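Local coordinates for protein receptor-type adenylate cyclase GRESAG 4.3 (Trypanosoma brucei, PDB 1FX4) that converts ATP into 3',5'-cyclic AMP and diphosphate with the help of magnesium, here represented by the probably cytoplasmic class III cyclase domain of a putative membrane receptor, at residues Gly11-Ile16 and Gly141-Arg146; Phe17-Ser22 and Arg133-Ile138; Thr40-Ile45 and Asp62-Ala67; Leu194-Leu199 and Arg212-Asn217. One frame throughout, in Å; residues are numbered along the deposited sequence.

Contact 1. Residues Gly11-Ile16 and Gly141-Arg146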
loop_
_atom_site.group_PDB
_atom_site.type_symbol
_atom_site.label_atom_id
_atom_site.label_comp_id
_atom_site.label_asym_id
_atom_site.label_seq_id
_atom_site.Cartn_x
_atom_site.Cartn_y
_atom_site.Cartn_z
ATOM N N GLY A 11 15.613 -21.403 -6.797
ATOM C CA GLY A 11 16.543 -20.649 -5.968
ATOM C C GLY A 11 15.874 -19.894 -4.825
ATOM O O GLY A 11 14.923 -19.137 -5.057
ATOM N N PRO A 12 16.307 -20.122 -3.570
ATOM C CA PRO A 12 15.734 -19.438 -2.405
ATOM C C PRO A 12 15.882 -17.938 -2.571
ATOM O O PRO A 12 16.874 -17.461 -3.123
ATOM C CB PRO A 12 16.600 -19.944 -1.254
ATOM C CG PRO A 12 16.907 -21.346 -1.680
ATOM C CD PRO A 12 17.264 -21.159 -3.142
ATOM N N VAL A 13 14.879 -17.202 -2.121
ATOM C CA VAL A 13 14.900 -15.752 -2.226
ATOM C C VAL A 13 14.892 -15.142 -0.824
ATOM O O VAL A 13 14.284 -15.688 0.091
ATOM C CB VAL A 13 13.656 -15.240 -2.978
ATOM C CG1 VAL A 13 13.665 -13.714 -3.040
ATOM C CG2 VAL A 13 13.608 -15.825 -4.401
ATOM N N THR A 14 15.630 -14.054 -0.649
ATOM C CA THR A 14 15.626 -13.366 0.634
ATOM C C THR A 14 14.810 -12.108 0.407
ATOM O O THR A 14 15.096 -11.310 -0.495
ATOM C CB THR A 14 17.036 -12.985 1.125
ATOM O OG1 THR A 14 17.808 -14.177 1.302
ATOM C CG2 THR A 14 16.947 -12.269 2.473
ATOM N N LEU A 15 13.754 -11.970 1.196
ATOM C CA LEU A 15 12.895 -10.819 1.081
ATOM C C LEU A 15 13.073 -9.917 2.282
ATOM O O LEU A 15 13.249 -10.387 3.402
ATOM C CB LEU A 15 11.436 -11.262 0.985
ATOM C CG LEU A 15 11.098 -12.037 -0.284
ATOM C CD1 LEU A 15 9.656 -12.508 -0.176
ATOM C CD2 LEU A 15 11.289 -11.140 -1.504
ATOM N N ILE A 16 13.055 -8.617 2.021
ATOM C CA ILE A 16 13.171 -7.613 3.066
ATOM C C ILE A 16 11.947 -6.720 2.972
ATOM O O ILE A 16 11.615 -6.239 1.884
ATOM C CB ILE A 16 14.375 -6.674 2.847
ATOM C CG1 ILE A 16 15.679 -7.459 2.739
ATOM C CG2 ILE A 16 14.443 -5.649 3.994
ATOM C CD1 ILE A 16 16.838 -6.592 2.250
ATOM N N GLY A 141 13.531 -18.012 1.718
ATOM C CA GLY A 141 12.805 -19.229 1.384
ATOM C C GLY A 141 12.467 -19.292 -0.092
ATOM O O GLY A 141 12.703 -18.325 -0.830
ATOM N N LEU A 142 11.976 -20.445 -0.546
ATOM C CA LEU A 142 11.588 -20.580 -1.946
ATOM C C LEU A 142 10.313 -19.771 -2.128
ATOM O O LEU A 142 9.441 -19.782 -1.261
ATOM C CB LEU A 142 11.333 -22.044 -2.332
ATOM C CG LEU A 142 12.495 -23.008 -2.615
ATOM C CD1 LEU A 142 13.493 -22.370 -3.552
ATOM C CD2 LEU A 142 13.171 -23.416 -1.337
ATOM N N CYS A 143 10.205 -19.075 -3.257
ATOM C CA CYS A 143 9.036 -18.248 -3.546
ATOM C C CYS A 143 8.388 -18.610 -4.871
ATOM O O CYS A 143 9.034 -19.174 -5.755
ATOM C CB CYS A 143 9.449 -16.784 -3.719
ATOM S SG CYS A 143 10.052 -15.925 -2.282
ATOM N N ASP A 144 7.117 -18.238 -5.005
ATOM C CA ASP A 144 6.427 -18.392 -6.276
ATOM C C ASP A 144 6.766 -17.059 -6.931
ATOM O O ASP A 144 6.367 -15.994 -6.445
ATOM C CB ASP A 144 4.918 -18.537 -6.099
ATOM C CG ASP A 144 4.517 -19.939 -5.654
ATOM O OD1 ASP A 144 5.358 -20.861 -5.714
ATOM O OD2 ASP A 144 3.346 -20.120 -5.258
ATOM N N ILE A 145 7.603 -17.122 -7.957
ATOM C CA ILE A 145 8.052 -15.939 -8.668
ATOM C C ILE A 145 7.132 -15.614 -9.842
ATOM O O ILE A 145 6.818 -16.488 -10.650
ATOM C CB ILE A 145 9.493 -16.154 -9.177
ATOM C CG1 ILE A 145 10.394 -16.565 -8.004
ATOM C CG2 ILE A 145 10.016 -14.894 -9.865
ATOM C CD1 ILE A 145 11.807 -16.915 -8.409
ATOM N N ARG A 146 6.695 -14.359 -9.920
ATOM C CA ARG A 146 5.827 -13.926 -11.002
ATOM C C ARG A 146 6.450 -12.809 -11.808
ATOM O O ARG A 146 6.994 -11.852 -11.256
ATOM C CB ARG A 146 4.478 -13.461 -10.477
ATOM C CG ARG A 146 3.634 -14.579 -9.934
ATOM C CD ARG A 146 2.231 -14.104 -9.646
ATOM N NE ARG A 146 1.568 -15.039 -8.748
ATOM C CZ ARG A 146 0.551 -14.720 -7.958
ATOM N NH1 ARG A 146 0.070 -13.481 -7.961
ATOM N NH2 ARG A 146 0.050 -15.631 -7.131
HETATM O O HOH W 1 12.277 -19.219 -5.057
#

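Contact 2. Residues Phe17-Ser22 and Arg133-Ile138. With MG (magnesium ion), chain B.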
loop_
_atom_site.group_PDB
_atom_site.type_symbol
_atom_site.label_atom_id
_atom_site.label_comp_id
_atom_site.label_asym_id
_atom_site.label_seq_id
_atom_site.Cartn_x
_atom_site.Cartn_y
_atom_site.Cartn_z
ATOM N N PHE A 17 11.228 -6.566 4.077
ATOM C CA PHE A 17 10.098 -5.651 4.104
ATOM C C PHE A 17 10.461 -4.534 5.077
ATOM O O PHE A 17 11.042 -4.786 6.126
ATOM C CB PHE A 17 8.800 -6.339 4.560
ATOM C CG PHE A 17 8.062 -7.033 3.449
ATOM C CD1 PHE A 17 8.371 -8.338 3.113
ATOM C CD2 PHE A 17 7.053 -6.380 2.747
ATOM C CE1 PHE A 17 7.679 -8.990 2.093
ATOM C CE2 PHE A 17 6.357 -7.032 1.723
ATOM C CZ PHE A 17 6.675 -8.337 1.404
ATOM N N THR A 18 10.147 -3.298 4.709
ATOM C CA THR A 18 10.420 -2.164 5.580
ATOM C C THR A 18 9.194 -1.299 5.694
ATOM O O THR A 18 8.332 -1.331 4.824
ATOM C CB THR A 18 11.518 -1.244 5.019
ATOM O OG1 THR A 18 11.008 -0.489 3.906
ATOM C CG2 THR A 18 12.738 -2.056 4.567
ATOM N N ASP A 19 9.119 -0.534 6.773
ATOM C CA ASP A 19 8.044 0.417 6.915
ATOM C C ASP A 19 8.495 1.468 7.902
ATOM O O ASP A 19 9.336 1.192 8.762
ATOM C CB ASP A 19 6.749 -0.242 7.377
ATOM C CG ASP A 19 5.519 0.508 6.881
ATOM O OD1 ASP A 19 5.667 1.637 6.380
ATOM O OD2 ASP A 19 4.405 -0.038 6.968
ATOM N N ILE A 20 7.965 2.677 7.757
ATOM C CA ILE A 20 8.318 3.751 8.662
ATOM C C ILE A 20 7.405 3.641 9.872
ATOM O O ILE A 20 6.171 3.643 9.737
ATOM C CB ILE A 20 8.137 5.123 8.013
ATOM C CG1 ILE A 20 9.104 5.277 6.831
ATOM C CG2 ILE A 20 8.415 6.224 9.038
ATOM C CD1 ILE A 20 8.976 6.625 6.156
ATOM N N GLU A 21 8.008 3.522 11.044
ATOM C CA GLU A 21 7.210 3.413 12.244
ATOM C C GLU A 21 6.447 4.704 12.489
ATOM O O GLU A 21 6.989 5.802 12.330
ATOM C CB GLU A 21 8.073 3.097 13.459
ATOM C CG GLU A 21 7.219 2.832 14.685
ATOM C CD GLU A 21 8.022 2.512 15.909
ATOM O OE1 GLU A 21 7.981 1.344 16.342
ATOM O OE2 GLU A 21 8.689 3.423 16.442
ATOM N N SER A 22 5.164 4.558 12.811
ATOM C CA SER A 22 4.303 5.706 13.116
ATOM C C SER A 22 4.242 6.755 12.029
ATOM O O SER A 22 4.040 7.930 12.334
ATOM C CB SER A 22 4.787 6.396 14.392
ATOM O OG SER A 22 4.579 5.569 15.500
ATOM N N ARG A 133 12.212 6.337 11.889
ATOM C CA ARG A 133 12.536 5.004 12.388
ATOM C C ARG A 133 11.913 3.956 11.477
ATOM O O ARG A 133 10.681 3.880 11.340
ATOM C CB ARG A 133 12.053 4.811 13.821
ATOM C CG ARG A 133 12.720 5.744 14.809
ATOM C CD ARG A 133 12.196 5.464 16.208
ATOM N NE ARG A 133 12.628 6.479 17.162
ATOM C CZ ARG A 133 12.418 6.400 18.473
ATOM N NH1 ARG A 133 11.785 5.348 18.983
ATOM N NH2 ARG A 133 12.809 7.391 19.268
ATOM N N VAL A 134 12.768 3.132 10.886
ATOM C CA VAL A 134 12.337 2.104 9.954
ATOM C C VAL A 134 12.376 0.718 10.572
ATOM O O VAL A 134 13.371 0.330 11.168
ATOM C CB VAL A 134 13.234 2.135 8.665
ATOM C CG1 VAL A 134 12.757 1.114 7.637
ATOM C CG2 VAL A 134 13.198 3.528 8.051
ATOM N N ARG A 135 11.269 -0.010 10.482
ATOM C CA ARG A 135 11.229 -1.373 10.987
ATOM C C ARG A 135 11.563 -2.244 9.794
ATOM O O ARG A 135 11.164 -1.948 8.662
ATOM C CB ARG A 135 9.857 -1.734 11.563
ATOM C CG ARG A 135 8.756 -1.810 10.568
ATOM C CD ARG A 135 7.463 -2.319 11.234
ATOM N NE ARG A 135 6.855 -1.308 12.067
ATOM C CZ ARG A 135 5.713 -0.692 11.777
ATOM N NH1 ARG A 135 5.038 -0.988 10.667
ATOM N NH2 ARG A 135 5.250 0.230 12.598
ATOM N N VAL A 136 12.320 -3.305 10.039
ATOM C CA VAL A 136 12.755 -4.180 8.965
ATOM C C VAL A 136 12.594 -5.633 9.338
ATOM O O VAL A 136 12.955 -6.046 10.437
ATOM C CB VAL A 136 14.256 -3.917 8.612
ATOM C CG1 VAL A 136 14.703 -4.826 7.474
ATOM C CG2 VAL A 136 14.463 -2.440 8.258
ATOM N N GLY A 137 12.055 -6.406 8.406
ATOM C CA GLY A 137 11.876 -7.826 8.621
ATOM C C GLY A 137 12.545 -8.517 7.454
ATOM O O GLY A 137 12.400 -8.070 6.322
ATOM N N ILE A 138 13.239 -9.619 7.729
ATOM C CA ILE A 138 13.956 -10.364 6.692
ATOM C C ILE A 138 13.664 -11.856 6.800
ATOM O O ILE A 138 13.705 -12.426 7.893
ATOM C CB ILE A 138 15.488 -10.192 6.845
ATOM C CG1 ILE A 138 15.870 -8.703 6.859
ATOM C CG2 ILE A 138 16.231 -10.956 5.736
ATOM C CD1 ILE A 138 17.355 -8.464 7.217
HETATM MG MG MG B . 3.594 2.525 5.978
HETATM O O HOH W 2 4.164 -2.214 8.439
HETATM O O HOH W 3 1.979 1.117 7.164
HETATM O O HOH W 4 4.175 2.926 8.328
HETATM O O HOH W 5 11.287 2.625 17.872
HETATM O O HOH W 6 3.726 2.222 13.011
HETATM O O HOH W 7 2.873 1.134 4.034
#

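Contact 3. Residues Thr40-Ile45 and Asp62-Ala67. With MG (magnesium ion), chain B.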
loop_
_atom_site.group_PDB
_atom_site.type_symbol
_atom_site.label_atom_id
_atom_site.label_comp_id
_atom_site.label_asym_id
_atom_site.label_seq_id
_atom_site.Cartn_x
_atom_site.Cartn_y
_atom_site.Cartn_z
ATOM N N THR A 40 13.518 11.609 1.292
ATOM C CA THR A 40 14.905 11.311 1.664
ATOM C C THR A 40 15.003 9.813 1.968
ATOM O O THR A 40 15.919 9.128 1.507
ATOM C CB THR A 40 15.328 12.152 2.890
ATOM O OG1 THR A 40 15.287 13.542 2.533
ATOM C CG2 THR A 40 16.728 11.797 3.353
ATOM N N HIS A 41 14.021 9.312 2.716
ATOM C CA HIS A 41 13.935 7.902 3.084
ATOM C C HIS A 41 13.997 7.046 1.818
ATOM O O HIS A 41 14.802 6.104 1.745
ATOM C CB HIS A 41 12.619 7.691 3.873
ATOM C CG HIS A 41 12.116 6.280 3.904
ATOM N ND1 HIS A 41 11.361 5.736 2.889
ATOM C CD2 HIS A 41 12.134 5.354 4.895
ATOM C CE1 HIS A 41 10.934 4.538 3.252
ATOM N NE2 HIS A 41 11.389 4.284 4.466
ATOM N N HIS A 42 13.195 7.397 0.807
ATOM C CA HIS A 42 13.202 6.621 -0.446
ATOM C C HIS A 42 14.555 6.675 -1.156
ATOM O O HIS A 42 15.025 5.677 -1.700
ATOM C CB HIS A 42 12.124 7.099 -1.408
ATOM C CG HIS A 42 10.755 6.595 -1.069
ATOM N ND1 HIS A 42 10.355 6.354 0.225
ATOM C CD2 HIS A 42 9.707 6.256 -1.857
ATOM C CE1 HIS A 42 9.118 5.887 0.224
ATOM N NE2 HIS A 42 8.700 5.818 -1.028
ATOM N N ARG A 43 15.164 7.853 -1.175
ATOM C CA ARG A 43 16.465 7.991 -1.833
ATOM C C ARG A 43 17.532 7.161 -1.129
ATOM O O ARG A 43 18.339 6.507 -1.780
ATOM C CB ARG A 43 16.912 9.454 -1.884
ATOM C CG ARG A 43 16.353 10.245 -3.023
ATOM C CD ARG A 43 17.163 11.530 -3.234
ATOM N NE ARG A 43 17.500 12.184 -1.970
ATOM C CZ ARG A 43 16.680 12.974 -1.277
ATOM N NH1 ARG A 43 15.457 13.236 -1.720
ATOM N NH2 ARG A 43 17.084 13.477 -0.117
ATOM N N LEU A 44 17.550 7.195 0.203
ATOM C CA LEU A 44 18.537 6.434 0.966
ATOM C C LEU A 44 18.365 4.951 0.713
ATOM O O LEU A 44 19.336 4.241 0.423
ATOM C CB LEU A 44 18.420 6.694 2.470
ATOM C CG LEU A 44 18.665 8.115 2.974
ATOM C CD1 LEU A 44 18.440 8.141 4.482
ATOM C CD2 LEU A 44 20.100 8.544 2.637
ATOM N N ILE A 45 17.126 4.475 0.821
ATOM C CA ILE A 45 16.882 3.060 0.601
ATOM C C ILE A 45 17.215 2.601 -0.816
ATOM O O ILE A 45 17.796 1.546 -0.999
ATOM C CB ILE A 45 15.450 2.656 1.017
ATOM C CG1 ILE A 45 15.323 2.834 2.535
ATOM C CG2 ILE A 45 15.161 1.228 0.583
ATOM C CD1 ILE A 45 13.887 2.621 3.080
ATOM N N ASP A 62 5.005 4.168 2.409
ATOM C CA ASP A 62 6.427 4.322 2.678
ATOM C C ASP A 62 7.078 2.983 2.965
ATOM O O ASP A 62 8.159 2.913 3.551
ATOM C CB ASP A 62 6.672 5.311 3.809
ATOM C CG ASP A 62 5.617 5.248 4.877
ATOM O OD1 ASP A 62 5.175 4.136 5.229
ATOM O OD2 ASP A 62 5.226 6.325 5.367
ATOM N N SER A 63 6.398 1.916 2.566
ATOM C CA SER A 63 6.899 0.568 2.767
ATOM C C SER A 63 7.648 0.067 1.536
ATOM O O SER A 63 7.219 0.306 0.403
ATOM C CB SER A 63 5.742 -0.379 3.067
ATOM O OG SER A 63 6.190 -1.718 3.098
ATOM N N PHE A 64 8.771 -0.609 1.755
ATOM C CA PHE A 64 9.543 -1.171 0.646
ATOM C C PHE A 64 9.511 -2.687 0.729
ATOM O O PHE A 64 9.481 -3.267 1.819
ATOM C CB PHE A 64 11.025 -0.750 0.705
ATOM C CG PHE A 64 11.334 0.504 -0.046
ATOM C CD1 PHE A 64 11.192 1.743 0.567
ATOM C CD2 PHE A 64 11.790 0.448 -1.360
ATOM C CE1 PHE A 64 11.501 2.922 -0.120
ATOM C CE2 PHE A 64 12.104 1.624 -2.058
ATOM C CZ PHE A 64 11.959 2.857 -1.438
ATOM N N MET A 65 9.475 -3.320 -0.435
ATOM C CA MET A 65 9.570 -4.765 -0.512
ATOM C C MET A 65 10.802 -4.943 -1.393
ATOM O O MET A 65 10.844 -4.456 -2.534
ATOM C CB MET A 65 8.364 -5.380 -1.196
ATOM C CG MET A 65 8.470 -6.897 -1.265
ATOM S SD MET A 65 7.055 -7.626 -2.085
ATOM C CE MET A 65 7.614 -9.344 -2.224
ATOM N N ILE A 66 11.813 -5.596 -0.842
ATOM C CA ILE A 66 13.075 -5.791 -1.546
ATOM C C ILE A 66 13.407 -7.275 -1.613
ATOM O O ILE A 66 13.163 -8.014 -0.656
ATOM C CB ILE A 66 14.203 -5.023 -0.794
ATOM C CG1 ILE A 66 13.853 -3.529 -0.711
ATOM C CG2 ILE A 66 15.539 -5.194 -1.500
ATOM C CD1 ILE A 66 14.679 -2.753 0.302
ATOM N N ALA A 67 13.925 -7.712 -2.761
ATOM C CA ALA A 67 14.304 -9.108 -2.941
ATOM C C ALA A 67 15.803 -9.153 -3.193
ATOM O O ALA A 67 16.363 -8.224 -3.768
ATOM C CB ALA A 67 13.554 -9.723 -4.123
HETATM MG MG MG B . 3.594 2.525 5.978
HETATM O O HOH W 8 10.129 1.853 4.939
HETATM O O HOH W 4 4.175 2.926 8.328
HETATM O O HOH W 3 1.979 1.117 7.164
HETATM O O HOH W 7 2.873 1.134 4.034
#

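Contact 4. Residues Leu194-Leu199 and Arg212-Asn217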
loop_
_atom_site.group_PDB
_atom_site.type_symbol
_atom_site.label_atom_id
_atom_site.label_comp_id
_atom_site.label_asym_id
_atom_site.label_seq_id
_atom_site.Cartn_x
_atom_site.Cartn_y
_atom_site.Cartn_z
ATOM N N LEU A 194 28.375 -10.626 12.158
ATOM C CA LEU A 194 27.223 -9.859 12.631
ATOM C C LEU A 194 27.038 -9.859 14.137
ATOM O O LEU A 194 27.447 -10.792 14.830
ATOM C CB LEU A 194 25.946 -10.428 12.017
ATOM C CG LEU A 194 25.886 -10.558 10.498
ATOM C CD1 LEU A 194 24.680 -11.412 10.134
ATOM C CD2 LEU A 194 25.813 -9.187 9.852
ATOM N N ASP A 195 26.405 -8.801 14.630
ATOM C CA ASP A 195 26.096 -8.668 16.043
ATOM C C ASP A 195 24.601 -8.972 16.078
ATOM O O ASP A 195 23.796 -8.198 15.562
ATOM C CB ASP A 195 26.369 -7.240 16.514
ATOM C CG ASP A 195 26.208 -7.075 18.022
ATOM O OD1 ASP A 195 25.439 -7.841 18.656
ATOM O OD2 ASP A 195 26.852 -6.155 18.574
ATOM N N VAL A 196 24.245 -10.113 16.647
ATOM C CA VAL A 196 22.856 -10.539 16.689
ATOM C C VAL A 196 22.407 -10.927 18.087
ATOM O O VAL A 196 23.203 -11.410 18.892
ATOM C CB VAL A 196 22.647 -11.750 15.733
ATOM C CG1 VAL A 196 21.215 -12.246 15.778
ATOM C CG2 VAL A 196 23.019 -11.366 14.314
ATOM N N THR A 197 21.129 -10.695 18.367
ATOM C CA THR A 197 20.527 -11.045 19.647
ATOM C C THR A 197 19.356 -11.975 19.374
ATOM O O THR A 197 18.493 -11.683 18.538
ATOM C CB THR A 197 20.011 -9.800 20.407
ATOM O OG1 THR A 197 21.127 -9.047 20.895
ATOM C CG2 THR A 197 19.124 -10.204 21.596
ATOM N N THR A 198 19.352 -13.125 20.038
ATOM C CA THR A 198 18.263 -14.074 19.863
ATOM C C THR A 198 17.071 -13.554 20.641
ATOM O O THR A 198 17.200 -13.147 21.791
ATOM C CB THR A 198 18.625 -15.464 20.395
ATOM O OG1 THR A 198 18.840 -15.382 21.809
ATOM C CG2 THR A 198 19.894 -15.959 19.736
ATOM N N LEU A 199 15.920 -13.517 19.988
ATOM C CA LEU A 199 14.696 -13.045 20.616
ATOM C C LEU A 199 13.795 -14.207 20.995
ATOM O O LEU A 199 12.851 -14.041 21.766
ATOM C CB LEU A 199 13.961 -12.078 19.687
ATOM C CG LEU A 199 14.190 -10.584 19.939
ATOM C CD1 LEU A 199 15.595 -10.308 20.413
ATOM C CD2 LEU A 199 13.857 -9.782 18.691
ATOM N N ARG A 212 11.313 -18.589 15.340
ATOM C CA ARG A 212 12.440 -18.079 16.111
ATOM C C ARG A 212 12.939 -16.827 15.417
ATOM O O ARG A 212 13.267 -16.843 14.232
ATOM C CB ARG A 212 13.547 -19.116 16.231
ATOM C CG ARG A 212 13.168 -20.253 17.143
ATOM C CD ARG A 212 13.599 -21.570 16.545
ATOM N NE ARG A 212 15.022 -21.815 16.729
ATOM C CZ ARG A 212 15.699 -22.761 16.087
ATOM N NH1 ARG A 212 15.082 -23.541 15.208
ATOM N NH2 ARG A 212 16.984 -22.952 16.351
ATOM N N MET A 213 13.000 -15.749 16.183
ATOM C CA MET A 213 13.400 -14.447 15.677
ATOM C C MET A 213 14.801 -14.044 16.155
ATOM O O MET A 213 15.181 -14.331 17.302
ATOM C CB MET A 213 12.351 -13.428 16.148
ATOM C CG MET A 213 11.785 -12.518 15.074
ATOM S SD MET A 213 11.255 -13.296 13.552
ATOM C CE MET A 213 9.482 -13.124 13.612
ATOM N N TYR A 214 15.559 -13.401 15.263
ATOM C CA TYR A 214 16.912 -12.922 15.554
ATOM C C TYR A 214 17.009 -11.434 15.260
ATOM O O TYR A 214 16.687 -10.999 14.156
ATOM C CB TYR A 214 17.947 -13.671 14.715
ATOM C CG TYR A 214 17.999 -15.127 15.079
ATOM C CD1 TYR A 214 17.095 -16.029 14.531
ATOM C CD2 TYR A 214 18.893 -15.584 16.044
ATOM C CE1 TYR A 214 17.067 -17.350 14.945
ATOM C CE2 TYR A 214 18.877 -16.903 16.463
ATOM C CZ TYR A 214 17.960 -17.778 15.916
ATOM O OH TYR A 214 17.915 -19.075 16.358
ATOM N N GLN A 215 17.454 -10.667 16.255
ATOM C CA GLN A 215 17.594 -9.224 16.125
ATOM C C GLN A 215 18.994 -8.865 15.686
ATOM O O GLN A 215 19.960 -9.194 16.370
ATOM C CB GLN A 215 17.281 -8.551 17.460
ATOM C CG GLN A 215 17.551 -7.068 17.527
ATOM C CD GLN A 215 17.283 -6.524 18.931
ATOM O OE1 GLN A 215 18.197 -6.099 19.645
ATOM N NE2 GLN A 215 16.037 -6.557 19.333
ATOM N N LEU A 216 19.092 -8.208 14.536
ATOM C CA LEU A 216 20.373 -7.764 14.004
ATOM C C LEU A 216 20.635 -6.428 14.693
ATOM O O LEU A 216 19.899 -5.454 14.487
ATOM C CB LEU A 216 20.282 -7.563 12.487
ATOM C CG LEU A 216 21.518 -6.982 11.791
ATOM C CD1 LEU A 216 22.686 -7.959 11.906
ATOM C CD2 LEU A 216 21.210 -6.680 10.321
ATOM N N ASN A 217 21.676 -6.393 15.521
ATOM C CA ASN A 217 22.030 -5.180 16.259
ATOM C C ASN A 217 22.817 -4.201 15.391
ATOM O O ASN A 217 24.002 -3.957 15.627
ATOM C CB ASN A 217 22.823 -5.560 17.502
ATOM C CG ASN A 217 22.057 -6.492 18.402
ATOM O OD1 ASN A 217 22.614 -7.456 18.958
ATOM N ND2 ASN A 217 20.767 -6.214 18.563
#

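Contact 1. Residues Gly11-Ile16 and Gly141-Arg146
Gly11 and Pro12 meet Leu142 at the outer end of the contact. Gly11 O accepts a hydrogen bond from a water at 2.6 Å, and the same water takes the N-H of Cys143, so it bridges the two backbones just beyond the sheet. CD1 of Leu142 lies 3.6 Å from Pro12 N and also touches CG and CD of the ring; the leucine and proline side chains run side by side in the same direction. Val13 makes the antiparallel hydrogen-bonded pair with Gly141. Its N-H reaches Gly141 O at 2.8 Å, almost straight at 174° but from above the carbonyl plane, and its own O receives Gly141 N at 2.9 Å. Beside this pair, CB of Val13 packs against SG of Cys143 at 3.7 Å. Leu15, two residues on, brings CD1 to the same sulfur at 4.0 Å. SG stands anti to its own carbonyl carbon (chi1 -67°), which turns it toward both aliphatic groups, while helix 159-170 touches Leu15 and Cys143. The antiparallel ladder between strands 13-20 and 134-141 ends here: after Gly141 the chain leaves the central sheet of the cyclase domain and enters the two-stranded ribbon 144-147/154-157.

Contact 2. Residues Phe17-Ser22 and Arg133-Ile138
Phe17 and Gly137 form one hydrogen-bonded antiparallel pair and Asp19 and Arg135 the next, each closed by two backbone bonds. Phe17 N to Gly137 O measures 2.9 Å; beyond the ladder's last pair, Glu21 N adds a short bond of 2.7 Å to Arg133 O. Between these rungs, CA-H groups of Thr18, Ile20, Val134 and Val136 face carbonyl oxygens of the other strand.

Apolar contacts gather on the face bearing Thr18, Ile20, Val134 and Val136. CB of Thr18 meets CG1 of Val134 at 3.7 Å, and its CG2 lies beside CG2 of Val136, while Thr18 OG1 is hydrogen-bonded to Phe64 N. Helices 34-51 and 71-87 cover this side.

Strands 13-20 and 134-141 are central neighbours in the mixed sheet of the class III cyclase fold, and the face bearing Asp19 carries the metal site. Asp19 OD1 binds the magnesium ion at 2.3 Å; Asp62 and three waters are its other ligands.

Across the two segments the charged groups are linked mainly through water. The guanidinium plane of Arg135 is turned 77° from the carboxylate plane of Asp19, and NH1 to OD2 is a long salt bridge of 3.9 Å; a water joins the two, its bond from NH1 being weak. The bend in the arginine chain (chi3 74°) brings NH2 near CA and CG of Glu21, where a second water connects it with Ser22 N. Arg133 NH1 and Glu21 OE2 share a further water. Direct partners are Tyr125 and Glu103 for Arg133, and Gly173 N for Glu21 OE1.

Contact 3. Residues Thr40-Ile45 and Asp62-Ala67
Phe64 reaches from strand 63-68 into the surface of helix 34-51, its CB directed toward the helix. At the base of the ring, CG has CG2 of Ile45 3.9 Å away; this methyl sits over the centre of the ring, almost on its normal, a CH-pi contact that CD2 and CE2 share. CD1 meets CD1 of Ile45 and CE1 of His41. CE1 points onto the face of His42 in an edge-to-face contact with the planes at 69°, its nearest atom there being ND1 at 3.6 Å, and also touches CE1 of His41. At the tip, CZ touches CG and CA of His42. CG of His41 is anti to its backbone N (chi1 159°), which brings CE1 of His41 to the edge of Phe64, the two rings being oblique to each other. A water links His41 NE2 to Asp62 O, and Asp62 O also lies 3.2 Å from His41 CE1. Asp62 turns its side chain the other way, with OD1 on the magnesium ion at 2.4 Å. His41 ND1 and His42 ND1 are hydrogen-bonded at 2.9 Å: one must carry the proton and the other accept it, in a direction that stays undecided, and the bond should restrict the rotation of both rings.

Contact 4. Residues Leu194-Leu199 and Arg212-Asn217
Asp195 and Asn217 meet with their flat end groups almost perpendicular, carboxylate and amide planes 86° apart. Their OD1 atoms come within 2.9 Å as two acceptors and are not hydrogen-bonded. Thr197 crosses Asn217 at about a right angle, and as modelled its OG1 donates to the amide OD1, also at 2.9 Å. OG1 is anti to the carbonyl carbon (chi1 -72°), on the side where the asparagine arrives. On the same face, CD1 and CD2 of Leu199 each lie 3.8 Å from CB of Gln215. The other face is mainly apolar in its contacts. Val196 lies across Tyr214, its CG1 close to CB and near the ring plane at the edge, and CG2 of Thr198 touches CE2 of Tyr214 at 3.6 Å; Tyr183 stacks on that ring. CD1 of Leu216 meets CD2 of Leu194 at 3.9 Å, next to helix 71-87. Between the strands, Thr197 and Gln215 exchange two backbone bonds, the shorter from Gln215 N to Thr197 O at 2.7 Å. In this hairpin at the sheet margin, two acceptors so close leave the amide orientation of Asn217, and with it the Thr197 side-chain bond, doubtful, whereas the opposite face rests on aliphatic and aromatic packing.

Strand 13-20 opens two contacts in succession: its first half enters contact 1, its second half contact 2, and together they zip it to strand 134-141. Contact 3 closes first, a short loop from helix 34-51 through strand 55-60 to strand 63-68, and lays that helix on the sheet. It is nested inside the loop that contact 2 closes at strand 134-141, itself within the loop closed by contact 1 at the end of that strand. No loops cross. Contact 4 follows in series as the edge hairpin, about 22 Å from contact 3 between centres. Contacts 2 and 3 share the magnesium ion and three of its waters, and Thr18 O with Ser63 OG probably forms a hydrogen bond between them.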